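Local structure of mannose-6-phosphate isomerase (Helicobacter pylori, 2QH5) at residues L42-N47 and T54-N59; S97-D102 and V197-L202; I130-A133 and L138-F141; G153-P158 and K164-K169; E218-A223 and K229-S234. The protein probably makes GDP-mannose from mannose 1-phosphate and GTP, releasing diphosphate, with this chain holding its N-terminal nucleotidyltransferase domain. All blocks are in the same frame, centred on the assembly; numbering follows the deposited sequence.

Contact 1: L42-N47 and T54-N59; sequences LSFKRN and TLIVCN
Phe44 of helix 39-48 meets Thr54 and Ile56 of strand 53-59. These three side chains make up nearly all of the contact, which is small and buried. The first torsion of Phe44 (178°) sets the ring anti to the backbone N, and its CD2 and CE2 atoms reach the strand. Its atom CE2 lies 3.8 Å from Thr54 OG1 and 3.9 Å from Thr54 CG2. Both branches of the threonine therefore touch the same ring atom. The next atom round, Phe44 CD2, lies 4.0 Å from Ile56 CD1, and these two side chains cross at about a right angle. The ring is held obliquely to both partners. Thr54 and Ile56 point to the same face of the strand because they are two residues apart. A water adds a polar link. It accepts from Thr54 OG1 at 2.6 Å and donates to the backbone Phe44 O at 3.2 Å. Leu9 of strand 5-10 and Val79 of strand 78-84 also touch the Phe44 ring. The contact thus packs a helix on the parallel part of the central sheet, where the helix leads by a short turn into the strand it lies against. Its chemistry is mainly apolar, but the threonine hydroxyl beside the ring has the water as a partner. That bridge ties the hydroxyl to the helix backbone without a direct bond.

Contact 2: S97-D102 and V197-L202; sequences SALMSD and VFLDEL
Leu199 of helix 195-205 lies against Ala98 and Leu99 at the end of helix 90-99. Its first torsion (-64°) turns CG anti to the carbonyl carbon, and both methyls then reach the other helix. Leu199 CD2 comes within 3.8 Å of Ala98 CB. Leu199 CD1 meets Leu99 CD2 at 4.0 Å. Leu99 has nearly the same conformation as Leu199, with a first torsion of -65°. The start of its side chain does not point at helix 195-205, but its CD2 end comes nearer and touches both methyls of Leu199. The two leucines approach each other at a slant. Phe198 is built differently. Its ring stands anti to the backbone N (172°), and its CD1 atom comes nearest to Ala98 CB, at 3.9 Å. The methyl lies oblique to the ring. The small Ala98 methyl thus touches two large neighbours, which lie side by side on helix 195-205. The CA of Ala98 is 7.1 Å from the CA of Leu199. The same phenylalanine stacks on Phe193 and touches Ile94 and Ala95 of helix 90-99. Ile246 and Leu250 also pack on it, which places the contact where several helices meet. Helix 90-99 ends here. Ser101 OG donates to Ser97 O at 2.9 Å and is also bonded to Lys6 NZ, so a side chain serves a carbonyl of the last turn. The contact between the helices is wholly apolar. It depends on the fit of methyl groups and one ring, while the Ser101 hydroxyl takes no part in the packing.

Contact 3: I130-A133 and L138-F141; sequences IDLA and LVTF
Val139 points its side chain from strand 138-144 at Leu132 and Ala133, near the end of helix 119-134. Leu132 and Val139 cross at about a right angle and touch at two places. Val139 CG2 lies 3.7 Å from Leu132 CB, close to the helix backbone. Val139 CG1 meets the tip of the leucine, 4.0 Å from Leu132 CD1. The valine therefore sets one methyl at the base of the leucine and the other at its end. The first torsion of Val139 (-169°) explains this, since it places CG1 anti to the backbone N and CG2 anti to the carbonyl carbon. The CG2 methyl also reaches the helix backbone, 3.8 Å from Ala133 N. The methyl of Ala133 is a looser neighbour, with its CB 4.3 Å from Val139 CG2. Val260 of strand 257-261 touches both Leu132 and Val139, and Ala129 of the same helix also meets Val139. A short turn joins the helix to the strand, which pairs with strands 184-194 and 257-261. The side chains that meet are all aliphatic. Helix and strand are joined here by van der Waals packing, with one valine methyl lying against the helix backbone.

Contact 4: G153-P158 and K164-K169; sequences GYIESP and KRFIEK
Glu156 and Arg165 form a salt bridge beside the backbone bonds of this hairpin. Arg165 NH1 donates to Glu156 OE2 at 2.7 Å, and the oxygen lies at the edge of the guanidinium. The carboxylate and guanidinium planes are 60° apart. Glu156 reaches out with an extended chain, while Arg165 bends to meet it. The backbones are antiparallel. Tyr154 and Ile167 bond to each other in both directions, each bond 2.9 Å long between N and O of the two residues. Farther along, Lys164 N donates to Glu156 O at 2.7 Å. Packing follows on both faces. Tyr154 CB lies 3.7 Å from Ile167 CG1 on the face that also carries Glu156 and Arg165. On the other face, Ile155 CG1 approaches Phe166 CE1 at 3.9 Å, oblique to the ring. Tyr154 O lies over one face of that ring. Gly153 fits close to Glu168, with its CA 3.8 Å from Glu168 CG. Strand 153-156 also pairs with strand 184-194, which joins the hairpin to the main sheet. Helix 172-181 packs on Tyr154, Arg165 and Ile167, and helix 246-251 packs on Phe166 and Glu168 from the opposite face.

Contact 5: E218-A223 and K229-S234; sequences ESLENA and KIARLS
A short beta hairpin of strands 221-223 and 230-233 carries this contact, with Asn222 reaching across to the opposite strand. Asn222 ND2 donates to Ile230 O at 2.7 Å, with the N-H to acceptor angle at 152°. The same oxygen takes a second bond, from Ala223 N at 3.2 Å. The two donors come from opposite faces of the carbonyl plane. The bond from Ala223 N is the longer one and comes from well above that plane. With CG anti to the carbonyl carbon (-63°), the end of Asn222 comes near the partner strand. Its ND2 also lies 3.4 Å from Ala231 CB. Glu221 and Arg232 are a hydrogen-bonded pair of the two strands. Glu221 N donates to Arg232 O at 3.3 Å, and Arg232 N returns a bond to Glu221 O. The strands run antiparallel, at 139° between their directions. Strand 230-233 lies beside strand 78-84 in the central sheet, so strand 221-223 extends that sheet at its edge. Ala231 also bonds by its backbone with Phe81 and Leu83. Apolar groups fill in on both faces. Leu220 CD2 lies 3.8 Å from Ala231 CB, on the same side as Asn222. On the other side, Ala223 CB meets Ile230 CG2 at 3.8 Å. Arg232 NH2 forms a salt bridge with Glu60 OE2, outside the hairpin. Ser234 is at the N-cap position of helix 235-239, and its OG bonds to Ser237, which is also a partner of Ser219 OG.

Overall arrangement
All five contacts lie in one nucleotidyltransferase domain of the GT-A clan. Contacts 1, 3, 4 and 5 reach the same mixed sheet. Contacts 1 and 3 pack helices on it, while contacts 4 and 5 are hairpins, their centres 36 Å apart on opposite sides of the chain's centre. Contact 2 joins two helices and touches contacts 1, 3 and 5. Its Met100 packs on Leu55 and Leu220, and its Val197 on Leu138. Contact 3 also touches contact 4, through Thr140 and Ile155. Along the chain contact 1 comes first and contact 5 last. Contacts 3 and 4 are nested inside the long loop closed by contact 2, which thus brings distant parts of the domain together.

Contact 1: L42-N47 and T54-N59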
# COMPACT_ATOMS: atom_id res chain seq x y z
N LEU A 42 -15.20 -1.10 -0.34
CA LEU A 42 -15.13 0.33 -0.61
C LEU A 42 -13.76 0.70 -1.20
O LEU A 42 -13.69 1.38 -2.23
CB LEU A 42 -15.39 1.13 0.67
CG LEU A 42 -16.73 1.86 0.89
CD1 LEU A 42 -17.81 1.59 -0.18
CD2 LEU A 42 -17.23 1.54 2.29
N SER A 43 -12.70 0.22 -0.54
CA SER A 43 -11.33 0.40 -1.01
C SER A 43 -11.09 -0.26 -2.37
O SER A 43 -10.35 0.26 -3.19
CB SER A 43 -10.33 -0.15 0.01
OG SER A 43 -10.36 0.58 1.23
N PHE A 44 -11.72 -1.41 -2.59
CA PHE A 44 -11.60 -2.09 -3.87
C PHE A 44 -12.22 -1.26 -4.99
O PHE A 44 -11.57 -0.98 -6.00
CB PHE A 44 -12.25 -3.50 -3.85
CG PHE A 44 -12.19 -4.19 -5.18
CD1 PHE A 44 -13.29 -4.22 -6.02
CD2 PHE A 44 -11.00 -4.75 -5.62
CE1 PHE A 44 -13.21 -4.82 -7.28
CE2 PHE A 44 -10.92 -5.36 -6.88
CZ PHE A 44 -12.02 -5.39 -7.70
N LYS A 45 -13.48 -0.86 -4.77
CA LYS A 45 -14.30 -0.15 -5.76
C LYS A 45 -13.67 1.18 -6.16
O LYS A 45 -13.64 1.53 -7.35
CB LYS A 45 -15.71 0.08 -5.21
CG LYS A 45 -16.72 0.67 -6.20
CD LYS A 45 -18.02 1.07 -5.50
CE LYS A 45 -19.08 1.53 -6.50
NZ LYS A 45 -20.32 2.02 -5.83
N ARG A 46 -13.19 1.91 -5.16
CA ARG A 46 -12.61 3.24 -5.35
C ARG A 46 -11.37 3.25 -6.25
O ARG A 46 -11.22 4.17 -7.06
CB ARG A 46 -12.36 3.90 -3.99
CG ARG A 46 -10.99 4.50 -3.76
CD ARG A 46 -10.92 5.24 -2.42
NE ARG A 46 -11.71 4.63 -1.35
CZ ARG A 46 -11.20 4.02 -0.28
NH1 ARG A 46 -9.88 3.92 -0.12
NH2 ARG A 46 -12.01 3.50 0.63
N ASN A 47 -10.52 2.23 -6.15
CA ASN A 47 -9.31 2.13 -6.97
C ASN A 47 -9.46 1.34 -8.27
O ASN A 47 -8.66 1.52 -9.18
CB ASN A 47 -8.17 1.54 -6.17
CG ASN A 47 -7.75 2.42 -5.02
OD1 ASN A 47 -6.97 3.36 -5.20
ND2 ASN A 47 -8.25 2.12 -3.84
N THR A 54 -6.11 -5.37 -10.56
CA THR A 54 -5.92 -5.36 -9.11
C THR A 54 -5.18 -6.62 -8.67
O THR A 54 -5.36 -7.69 -9.25
CB THR A 54 -7.24 -5.18 -8.35
OG1 THR A 54 -7.93 -4.04 -8.88
CG2 THR A 54 -7.00 -4.94 -6.86
N LEU A 55 -4.30 -6.46 -7.68
CA LEU A 55 -3.71 -7.57 -6.97
C LEU A 55 -4.06 -7.38 -5.52
O LEU A 55 -3.62 -6.42 -4.89
CB LEU A 55 -2.19 -7.61 -7.13
CG LEU A 55 -1.42 -8.73 -6.41
CD1 LEU A 55 -2.01 -10.09 -6.74
CD2 LEU A 55 0.06 -8.71 -6.76
N ILE A 56 -4.89 -8.28 -5.01
CA ILE A 56 -5.32 -8.28 -3.62
C ILE A 56 -4.38 -9.18 -2.84
O ILE A 56 -4.18 -10.34 -3.19
CB ILE A 56 -6.73 -8.83 -3.49
CG1 ILE A 56 -7.62 -8.24 -4.60
CG2 ILE A 56 -7.27 -8.61 -2.08
CD1 ILE A 56 -9.01 -7.92 -4.17
N VAL A 57 -3.75 -8.62 -1.82
CA VAL A 57 -2.93 -9.42 -0.96
C VAL A 57 -3.59 -9.57 0.42
O VAL A 57 -3.81 -8.59 1.12
CB VAL A 57 -1.42 -8.97 -0.96
CG1 VAL A 57 -1.24 -7.59 -1.57
CG2 VAL A 57 -0.76 -9.10 0.41
N CYS A 58 -3.97 -10.80 0.76
CA CYS A 58 -4.66 -11.08 2.02
C CYS A 58 -4.20 -12.40 2.60
O CYS A 58 -3.49 -13.17 1.96
CB CYS A 58 -6.19 -11.10 1.84
SG CYS A 58 -6.82 -12.23 0.56
N ASN A 59 -4.61 -12.65 3.84
CA ASN A 59 -4.40 -13.93 4.48
C ASN A 59 -5.21 -15.01 3.77
O ASN A 59 -6.34 -14.76 3.34
CB ASN A 59 -4.81 -13.87 5.95
CG ASN A 59 -4.21 -14.99 6.76
OD1 ASN A 59 -4.64 -16.14 6.66
ND2 ASN A 59 -3.21 -14.67 7.57
O HOH W 1 -8.88 -2.18 -7.27

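Contact 2: S97-D102 and V197-L202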
# COMPACT_ATOMS: atom_id res chain seq x y z
N SER A 97 4.64 -8.11 -4.39
CA SER A 97 3.73 -7.55 -5.42
C SER A 97 4.45 -6.91 -6.61
O SER A 97 4.02 -7.05 -7.76
CB SER A 97 2.82 -6.50 -4.81
OG SER A 97 2.21 -6.99 -3.63
N ALA A 98 5.54 -6.20 -6.32
CA ALA A 98 6.38 -5.59 -7.35
C ALA A 98 7.11 -6.66 -8.17
O ALA A 98 7.26 -6.51 -9.38
CB ALA A 98 7.37 -4.64 -6.71
N LEU A 99 7.55 -7.74 -7.51
CA LEU A 99 8.20 -8.85 -8.20
C LEU A 99 7.21 -9.64 -9.06
O LEU A 99 7.60 -10.27 -10.04
CB LEU A 99 8.92 -9.78 -7.22
CG LEU A 99 10.12 -9.28 -6.40
CD1 LEU A 99 10.44 -10.28 -5.32
CD2 LEU A 99 11.39 -8.96 -7.22
N MET A 100 5.93 -9.59 -8.70
CA MET A 100 4.86 -10.18 -9.52
C MET A 100 4.42 -9.23 -10.64
O MET A 100 3.41 -9.48 -11.30
CB MET A 100 3.63 -10.52 -8.66
CG MET A 100 3.77 -11.76 -7.80
SD MET A 100 2.48 -11.93 -6.54
CE MET A 100 3.56 -11.98 -5.13
N SER A 101 5.17 -8.15 -10.86
CA SER A 101 4.80 -7.15 -11.85
C SER A 101 5.87 -6.93 -12.91
O SER A 101 7.02 -7.36 -12.76
CB SER A 101 4.49 -5.82 -11.15
OG SER A 101 3.35 -5.95 -10.34
N ASP A 102 5.49 -6.26 -14.00
CA ASP A 102 6.46 -5.78 -14.98
C ASP A 102 7.16 -4.58 -14.36
O ASP A 102 6.50 -3.70 -13.80
CB ASP A 102 5.78 -5.35 -16.28
CG ASP A 102 5.45 -6.52 -17.19
OD1 ASP A 102 6.08 -7.60 -17.06
OD2 ASP A 102 4.57 -6.36 -18.06
N VAL A 197 11.60 1.07 -10.19
CA VAL A 197 12.22 2.04 -9.28
C VAL A 197 12.02 1.67 -7.81
O VAL A 197 12.93 1.84 -7.00
CB VAL A 197 11.84 3.54 -9.59
CG1 VAL A 197 10.73 3.61 -10.61
CG2 VAL A 197 11.49 4.35 -8.32
N PHE A 198 10.83 1.16 -7.47
CA PHE A 198 10.62 0.63 -6.12
C PHE A 198 11.64 -0.46 -5.79
O PHE A 198 12.25 -0.43 -4.72
CB PHE A 198 9.21 0.08 -5.91
CG PHE A 198 9.05 -0.63 -4.60
CD1 PHE A 198 9.21 -2.01 -4.51
CD2 PHE A 198 8.81 0.09 -3.44
CE1 PHE A 198 9.09 -2.66 -3.31
CE2 PHE A 198 8.69 -0.56 -2.22
CZ PHE A 198 8.84 -1.94 -2.15
N LEU A 199 11.83 -1.42 -6.69
CA LEU A 199 12.76 -2.51 -6.45
C LEU A 199 14.22 -2.06 -6.46
O LEU A 199 15.07 -2.68 -5.81
CB LEU A 199 12.54 -3.66 -7.44
CG LEU A 199 11.17 -4.35 -7.32
CD1 LEU A 199 10.88 -5.24 -8.52
CD2 LEU A 199 11.05 -5.14 -6.01
N ASP A 200 14.50 -0.97 -7.18
CA ASP A 200 15.85 -0.39 -7.21
C ASP A 200 16.14 0.32 -5.90
O ASP A 200 17.24 0.20 -5.36
CB ASP A 200 16.00 0.57 -8.38
CG ASP A 200 16.14 -0.14 -9.71
OD1 ASP A 200 16.13 0.54 -10.76
OD2 ASP A 200 16.26 -1.39 -9.72
N GLU A 201 15.16 1.07 -5.41
CA GLU A 201 15.29 1.77 -4.13
C GLU A 201 15.41 0.79 -2.98
O GLU A 201 16.16 1.04 -2.03
CB GLU A 201 14.10 2.69 -3.90
CG GLU A 201 14.18 4.01 -4.66
CD GLU A 201 15.34 4.88 -4.21
OE1 GLU A 201 16.29 5.02 -5.00
OE2 GLU A 201 15.30 5.39 -3.06
N LEU A 202 14.69 -0.32 -3.06
CA LEU A 202 14.80 -1.36 -2.04
C LEU A 202 16.18 -2.01 -2.09
O LEU A 202 16.75 -2.29 -1.06
CB LEU A 202 13.68 -2.40 -2.17
CG LEU A 202 13.29 -3.21 -0.92
CD1 LEU A 202 12.88 -2.34 0.26
CD2 LEU A 202 12.14 -4.10 -1.27

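Contact 3: I130-A133 and L138-F141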
# COMPACT_ATOMS: atom_id res chain seq x y z
N ILE A 130 0.51 9.64 -9.91
CA ILE A 130 0.91 8.90 -11.10
C ILE A 130 1.94 9.67 -11.92
O ILE A 130 2.92 9.09 -12.40
CB ILE A 130 -0.31 8.58 -12.00
CG1 ILE A 130 -1.29 7.63 -11.29
CG2 ILE A 130 0.13 7.99 -13.34
CD1 ILE A 130 -0.76 6.22 -11.11
N ASP A 131 1.72 10.97 -12.07
CA ASP A 131 2.62 11.80 -12.88
C ASP A 131 4.01 11.87 -12.26
O ASP A 131 5.01 11.68 -12.97
CB ASP A 131 2.03 13.19 -13.13
CG ASP A 131 2.63 13.86 -14.36
OD1 ASP A 131 2.42 13.35 -15.48
OD2 ASP A 131 3.31 14.90 -14.19
N LEU A 132 4.07 12.09 -10.95
CA LEU A 132 5.33 12.06 -10.19
C LEU A 132 6.05 10.71 -10.27
O LEU A 132 7.28 10.66 -10.35
CB LEU A 132 5.10 12.40 -8.71
CG LEU A 132 4.64 13.81 -8.37
CD1 LEU A 132 4.15 13.89 -6.93
CD2 LEU A 132 5.76 14.80 -8.62
N ALA A 133 5.27 9.63 -10.27
CA ALA A 133 5.81 8.27 -10.36
C ALA A 133 6.50 8.01 -11.69
O ALA A 133 7.49 7.29 -11.75
CB ALA A 133 4.71 7.25 -10.11
N LEU A 138 9.10 7.92 -5.61
CA LEU A 138 8.26 7.15 -4.70
C LEU A 138 7.28 8.11 -4.05
O LEU A 138 7.68 8.97 -3.26
CB LEU A 138 9.10 6.49 -3.59
CG LEU A 138 10.26 5.57 -3.97
CD1 LEU A 138 10.90 5.00 -2.72
CD2 LEU A 138 9.79 4.46 -4.89
N VAL A 139 6.01 7.96 -4.36
CA VAL A 139 5.04 8.97 -3.99
C VAL A 139 4.28 8.51 -2.79
O VAL A 139 3.76 7.39 -2.75
CB VAL A 139 4.07 9.31 -5.16
CG1 VAL A 139 3.27 10.55 -4.84
CG2 VAL A 139 4.84 9.50 -6.46
N THR A 140 4.23 9.38 -1.79
CA THR A 140 3.48 9.16 -0.57
C THR A 140 2.35 10.20 -0.47
O THR A 140 2.30 11.13 -1.27
CB THR A 140 4.40 9.21 0.65
OG1 THR A 140 3.70 8.71 1.79
CG2 THR A 140 4.90 10.62 0.91
N PHE A 141 1.44 10.03 0.48
CA PHE A 141 0.28 10.91 0.60
C PHE A 141 0.15 11.51 2.00
O PHE A 141 0.16 10.79 2.99
CB PHE A 141 -1.02 10.18 0.23
CG PHE A 141 -1.15 9.83 -1.23
CD1 PHE A 141 -0.48 8.73 -1.77
CD2 PHE A 141 -1.98 10.57 -2.06
CE1 PHE A 141 -0.61 8.39 -3.11
CE2 PHE A 141 -2.12 10.23 -3.41
CZ PHE A 141 -1.44 9.14 -3.94

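Contact 4: G153-P158 and K164-K169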
# COMPACT_ATOMS: atom_id res chain seq x y z
N GLY A 153 2.85 7.51 10.89
CA GLY A 153 4.07 8.03 10.28
C GLY A 153 3.95 9.53 10.03
O GLY A 153 2.89 10.03 9.65
N TYR A 154 5.05 10.24 10.27
CA TYR A 154 5.05 11.69 10.12
C TYR A 154 5.91 12.09 8.93
O TYR A 154 7.09 11.75 8.86
CB TYR A 154 5.57 12.36 11.39
CG TYR A 154 4.54 12.49 12.49
CD1 TYR A 154 3.97 11.37 13.09
CD2 TYR A 154 4.13 13.75 12.94
CE1 TYR A 154 3.02 11.49 14.09
CE2 TYR A 154 3.19 13.88 13.95
CZ TYR A 154 2.64 12.74 14.52
OH TYR A 154 1.71 12.88 15.51
N ILE A 155 5.28 12.80 7.99
CA ILE A 155 6.00 13.37 6.85
C ILE A 155 6.25 14.85 7.09
O ILE A 155 5.30 15.62 7.27
CB ILE A 155 5.20 13.22 5.53
CG1 ILE A 155 4.74 11.78 5.31
CG2 ILE A 155 6.03 13.70 4.36
CD1 ILE A 155 3.66 11.64 4.26
N GLU A 156 7.51 15.26 7.10
CA GLU A 156 7.84 16.68 7.15
C GLU A 156 7.86 17.23 5.74
O GLU A 156 8.70 16.84 4.92
CB GLU A 156 9.19 16.96 7.81
CG GLU A 156 9.47 18.46 7.95
CD GLU A 156 10.70 18.78 8.77
OE1 GLU A 156 11.17 19.93 8.71
OE2 GLU A 156 11.19 17.90 9.50
N SER A 157 6.93 18.12 5.44
CA SER A 157 6.92 18.79 4.16
C SER A 157 6.49 20.25 4.33
O SER A 157 5.32 20.53 4.61
CB SER A 157 6.02 18.06 3.16
OG SER A 157 4.82 18.77 2.96
N PRO A 158 7.45 21.18 4.19
CA PRO A 158 7.12 22.59 4.33
C PRO A 158 6.19 23.07 3.20
O PRO A 158 5.23 23.80 3.46
CB PRO A 158 8.48 23.29 4.25
CG PRO A 158 9.37 22.32 3.51
CD PRO A 158 8.89 20.96 3.91
N LYS A 164 11.16 16.78 3.75
CA LYS A 164 12.44 17.02 4.40
C LYS A 164 12.91 15.77 5.14
O LYS A 164 14.11 15.48 5.17
CB LYS A 164 12.38 18.24 5.33
CG LYS A 164 12.25 19.57 4.58
CD LYS A 164 13.29 20.58 5.05
CE LYS A 164 12.76 21.50 6.14
NZ LYS A 164 12.12 22.72 5.59
N ARG A 165 11.96 15.05 5.74
CA ARG A 165 12.23 13.72 6.28
C ARG A 165 10.95 12.96 6.64
O ARG A 165 9.85 13.53 6.72
CB ARG A 165 13.19 13.76 7.49
CG ARG A 165 12.51 13.85 8.83
CD ARG A 165 12.65 15.21 9.45
NE ARG A 165 13.47 15.16 10.66
CZ ARG A 165 13.32 15.97 11.70
NH1 ARG A 165 12.37 16.90 11.72
NH2 ARG A 165 14.13 15.84 12.75
N PHE A 166 11.12 11.66 6.85
CA PHE A 166 10.06 10.77 7.27
C PHE A 166 10.43 10.26 8.65
O PHE A 166 11.51 9.69 8.84
CB PHE A 166 9.98 9.59 6.30
CG PHE A 166 8.67 8.87 6.31
CD1 PHE A 166 7.81 8.97 5.22
CD2 PHE A 166 8.29 8.09 7.40
CE1 PHE A 166 6.59 8.30 5.23
CE2 PHE A 166 7.08 7.43 7.42
CZ PHE A 166 6.23 7.53 6.33
N ILE A 167 9.55 10.48 9.62
CA ILE A 167 9.74 9.91 10.95
C ILE A 167 8.53 9.07 11.35
O ILE A 167 7.47 9.61 11.68
CB ILE A 167 10.11 10.98 12.05
CG1 ILE A 167 9.23 12.24 11.96
CG2 ILE A 167 11.60 11.34 11.98
CD1 ILE A 167 9.87 13.43 11.27
N GLU A 168 8.67 7.75 11.28
CA GLU A 168 7.55 6.87 11.60
C GLU A 168 7.51 6.56 13.09
O GLU A 168 8.52 6.16 13.67
CB GLU A 168 7.59 5.56 10.80
CG GLU A 168 6.21 4.94 10.66
CD GLU A 168 6.22 3.43 10.82
OE1 GLU A 168 5.21 2.79 10.46
OE2 GLU A 168 7.23 2.89 11.31
N LYS A 169 6.33 6.76 13.68
CA LYS A 169 6.09 6.57 15.12
C LYS A 169 7.12 7.28 16.01
O LYS A 169 8.04 6.65 16.53
CB LYS A 169 5.98 5.07 15.46
CG LYS A 169 4.86 4.34 14.73
CD LYS A 169 4.91 2.84 14.98
CE LYS A 169 3.82 2.12 14.21
NZ LYS A 169 3.72 0.69 14.59

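Contact 5: E218-A223 and K229-S234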
# COMPACT_ATOMS: atom_id res chain seq x y z
N GLU A 218 10.70 -17.37 -5.27
CA GLU A 218 11.16 -18.52 -6.06
C GLU A 218 10.29 -19.76 -5.87
O GLU A 218 10.13 -20.59 -6.79
CB GLU A 218 12.62 -18.86 -5.76
CG GLU A 218 13.63 -17.97 -6.49
CD GLU A 218 13.50 -18.05 -8.00
OE1 GLU A 218 12.93 -17.11 -8.60
OE2 GLU A 218 13.94 -19.07 -8.59
N SER A 219 9.71 -19.86 -4.68
CA SER A 219 8.92 -21.01 -4.28
C SER A 219 7.42 -20.73 -4.38
O SER A 219 6.62 -21.41 -3.74
CB SER A 219 9.21 -21.30 -2.83
OG SER A 219 8.60 -20.28 -2.05
N LEU A 220 7.06 -19.72 -5.16
CA LEU A 220 5.66 -19.31 -5.34
C LEU A 220 4.97 -20.33 -6.21
O LEU A 220 5.58 -20.90 -7.11
CB LEU A 220 5.63 -17.92 -5.98
CG LEU A 220 4.35 -17.12 -6.23
CD1 LEU A 220 4.64 -15.66 -5.97
CD2 LEU A 220 3.83 -17.31 -7.65
N GLU A 221 3.69 -20.59 -5.94
CA GLU A 221 2.91 -21.53 -6.74
C GLU A 221 1.51 -20.98 -6.97
O GLU A 221 1.03 -20.18 -6.17
CB GLU A 221 2.81 -22.91 -6.07
CG GLU A 221 4.13 -23.48 -5.56
CD GLU A 221 4.08 -24.98 -5.34
OE1 GLU A 221 5.04 -25.52 -4.75
OE2 GLU A 221 3.08 -25.61 -5.74
N ASN A 222 0.86 -21.43 -8.04
CA ASN A 222 -0.48 -20.97 -8.41
C ASN A 222 -1.61 -21.99 -8.24
O ASN A 222 -1.43 -23.19 -8.44
CB ASN A 222 -0.48 -20.49 -9.86
CG ASN A 222 0.41 -19.29 -10.06
OD1 ASN A 222 1.25 -19.29 -10.95
ND2 ASN A 222 0.25 -18.27 -9.23
N ALA A 223 -2.79 -21.48 -7.87
CA ALA A 223 -4.00 -22.28 -7.77
C ALA A 223 -5.04 -21.74 -8.74
O ALA A 223 -5.74 -20.77 -8.46
CB ALA A 223 -4.52 -22.28 -6.34
N LYS A 229 -7.13 -17.28 -10.71
CA LYS A 229 -5.72 -17.56 -10.53
C LYS A 229 -5.29 -16.92 -9.21
O LYS A 229 -5.59 -15.76 -8.96
CB LYS A 229 -4.88 -17.00 -11.68
CG LYS A 229 -3.36 -17.09 -11.46
CD LYS A 229 -2.60 -16.36 -12.57
CE LYS A 229 -1.09 -16.43 -12.36
NZ LYS A 229 -0.34 -15.45 -13.21
N ILE A 230 -4.62 -17.72 -8.39
CA ILE A 230 -4.17 -17.32 -7.08
C ILE A 230 -2.68 -17.57 -7.10
O ILE A 230 -2.18 -18.30 -7.95
CB ILE A 230 -4.90 -18.18 -5.98
CG1 ILE A 230 -5.98 -17.34 -5.30
CG2 ILE A 230 -3.96 -18.75 -4.92
CD1 ILE A 230 -6.92 -16.68 -6.28
N ALA A 231 -1.96 -16.91 -6.21
CA ALA A 231 -0.59 -17.27 -5.93
C ALA A 231 -0.49 -17.25 -4.42
O ALA A 231 -1.08 -16.38 -3.79
CB ALA A 231 0.35 -16.26 -6.54
N ARG A 232 0.17 -18.25 -3.83
CA ARG A 232 0.64 -18.11 -2.45
C ARG A 232 2.06 -18.60 -2.25
O ARG A 232 2.62 -19.27 -3.12
CB ARG A 232 -0.30 -18.67 -1.36
CG ARG A 232 -1.02 -19.96 -1.61
CD ARG A 232 -0.47 -21.11 -0.77
NE ARG A 232 -0.46 -20.92 0.68
CZ ARG A 232 0.22 -21.71 1.52
NH1 ARG A 232 0.96 -22.71 1.05
NH2 ARG A 232 0.19 -21.49 2.82
N LEU A 233 2.63 -18.22 -1.12
CA LEU A 233 3.94 -18.66 -0.72
C LEU A 233 3.83 -19.53 0.53
O LEU A 233 3.03 -19.23 1.43
CB LEU A 233 4.86 -17.48 -0.42
CG LEU A 233 4.95 -16.29 -1.36
CD1 LEU A 233 4.15 -15.14 -0.79
CD2 LEU A 233 6.40 -15.89 -1.51
N SER A 234 4.64 -20.58 0.57
CA SER A 234 4.70 -21.49 1.72
C SER A 234 5.05 -20.77 3.00
O SER A 234 5.78 -19.77 2.99
CB SER A 234 5.75 -22.58 1.47
OG SER A 234 7.06 -22.05 1.58